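Local coordinates for D-2-hydroxyacid dehydrogensase protein (Ketogulonicigenium vulgare, PDB 4LSW) that probably catalyses the NAD(P)-dependent interconversion of D-2-hydroxyacids and 2-oxoacids, as a member of the D-isomer-specific 2-hydroxyacid dehydrogenase family, at residues L7-Y12 / R47-R52. Residues are numbered along the deposited sequence; the frame is centred on the assembly and turned at random.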
# COMPACT_ATOMS: atom_id res chain seq x y z
N LEU A 7 -2.93 24.45 5.66
CA LEU A 7 -3.23 23.73 6.89
C LEU A 7 -2.71 22.30 6.76
O LEU A 7 -3.10 21.58 5.84
CB LEU A 7 -4.74 23.74 7.15
CG LEU A 7 -5.27 23.20 8.48
CD1 LEU A 7 -4.86 24.08 9.65
CD2 LEU A 7 -6.79 23.11 8.42
N GLN A 8 -1.81 21.91 7.66
CA GLN A 8 -1.20 20.58 7.61
C GLN A 8 -1.81 19.70 8.70
O GLN A 8 -1.81 20.07 9.87
CB GLN A 8 0.31 20.70 7.79
CG GLN A 8 1.06 19.37 7.67
CD GLN A 8 2.55 19.54 7.78
OE1 GLN A 8 3.11 20.55 7.36
NE2 GLN A 8 3.22 18.55 8.36
N LEU A 9 -2.34 18.55 8.31
CA LEU A 9 -3.13 17.75 9.25
C LEU A 9 -2.34 16.71 10.05
O LEU A 9 -2.79 16.30 11.12
CB LEU A 9 -4.30 17.08 8.53
CG LEU A 9 -5.24 17.98 7.73
CD1 LEU A 9 -6.46 17.18 7.30
CD2 LEU A 9 -5.65 19.21 8.54
N GLY A 10 -1.19 16.30 9.54
CA GLY A 10 -0.33 15.36 10.24
C GLY A 10 1.13 15.61 9.91
O GLY A 10 1.44 16.27 8.93
N PRO A 11 2.04 15.08 10.74
CA PRO A 11 3.48 15.30 10.52
C PRO A 11 4.02 14.68 9.22
O PRO A 11 3.48 13.68 8.73
CB PRO A 11 4.13 14.61 11.73
CG PRO A 11 3.10 13.63 12.22
CD PRO A 11 1.78 14.29 11.95
N TYR A 12 5.07 15.29 8.68
CA TYR A 12 5.83 14.73 7.57
C TYR A 12 7.29 14.65 7.98
O TYR A 12 7.70 15.31 8.93
CB TYR A 12 5.77 15.65 6.35
CG TYR A 12 4.42 15.82 5.70
CD1 TYR A 12 3.64 14.72 5.34
CD2 TYR A 12 3.94 17.08 5.43
CE1 TYR A 12 2.40 14.90 4.74
CE2 TYR A 12 2.73 17.27 4.83
CZ TYR A 12 1.96 16.19 4.48
OH TYR A 12 0.75 16.42 3.88
N ARG A 47 -5.77 28.23 2.05
CA ARG A 47 -5.98 28.05 0.62
C ARG A 47 -5.69 26.61 0.20
O ARG A 47 -6.18 26.16 -0.82
CB ARG A 47 -5.13 29.05 -0.17
CG ARG A 47 -5.60 30.49 -0.01
CD ARG A 47 -4.64 31.46 -0.67
NE ARG A 47 -4.53 31.20 -2.10
CZ ARG A 47 -3.53 31.64 -2.87
NH1 ARG A 47 -2.55 32.36 -2.34
NH2 ARG A 47 -3.51 31.35 -4.16
N ALA A 48 -4.89 25.90 0.99
CA ALA A 48 -4.66 24.48 0.71
C ALA A 48 -4.49 23.68 1.99
O ALA A 48 -3.99 24.19 2.99
CB ALA A 48 -3.44 24.29 -0.19
N ILE A 49 -4.92 22.42 1.94
CA ILE A 49 -4.69 21.48 3.03
C ILE A 49 -3.65 20.48 2.55
O ILE A 49 -3.68 20.04 1.39
CB ILE A 49 -5.97 20.76 3.44
CG1 ILE A 49 -6.92 21.73 4.16
CG2 ILE A 49 -5.66 19.57 4.34
CD1 ILE A 49 -8.30 21.16 4.39
N ALA A 50 -2.69 20.18 3.42
CA ALA A 50 -1.72 19.12 3.17
C ALA A 50 -2.05 18.01 4.14
O ALA A 50 -2.04 18.20 5.35
CB ALA A 50 -0.30 19.63 3.40
N THR A 51 -2.37 16.84 3.60
CA THR A 51 -2.83 15.76 4.44
C THR A 51 -2.14 14.45 4.07
O THR A 51 -1.15 14.44 3.31
CB THR A 51 -4.38 15.63 4.40
OG1 THR A 51 -4.82 14.72 5.42
CG2 THR A 51 -4.87 15.18 3.03
N ARG A 52 -2.67 13.37 4.61
CA ARG A 52 -2.18 12.03 4.33
C ARG A 52 -3.38 11.14 4.01
O ARG A 52 -4.51 11.48 4.39
CB ARG A 52 -1.39 11.49 5.53
CG ARG A 52 -0.07 12.21 5.74
CD ARG A 52 0.53 11.97 7.12
NE ARG A 52 0.95 10.58 7.32
CZ ARG A 52 2.22 10.17 7.40
NH1 ARG A 52 3.22 11.04 7.32
NH2 ARG A 52 2.48 8.88 7.58
O HOH W 1 -0.51 15.93 6.71
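Leu7 and Gln8 pair in parallel with Ile49 and Ala50, joining strands 5-8 and 48-52 in the mixed sheet of the domain that in this family usually binds the substrate, separate from the probable NAD-binding Rossmann sheet. Backbone hydrogen bonds run from Leu7 N to Ala48 O, from Ala50 N to Leu7 O (2.8 Å) and from Leu9 N to Ala50 O. Beyond Leu9 the chains part. A water accepts from Gly10 N (2.9 Å) and donates to Ala50 O, bridging the split.

Polar side chains continue the link. Tyr12 OH donates to Thr51 O at 2.8 Å; the carbonyl lies at the ring edge, but the hydroxyl sits above the carbonyl plane. Arg52 NH1 makes a weak hydrogen bond to Pro11 O (3.0 Å, 125° at the hydrogen). Within 7-12, Gln8, CG anti to the backbone N (chi1 -177°), holds the turn in shape: NE2 bonds Gly10 O (2.9 Å) and Gln17 OE1.

Apolar contacts complete the join. Leu9 CG rests on Ile49 CG2 at 3.8 Å. Tyr12 CE2 meets Ala50 CB at 4.1 Å. Tyr12 and Arg52 run in opposite directions, ring and guanidinium planes 25° apart. A phenylalanine in place of Tyr12 would probably leave Thr51 O without this donor and the ring less firmly fixed.

The chemistry implies that side chains and water take over from strand pairing, tying the loop after strand 5-8 to strand 48-52.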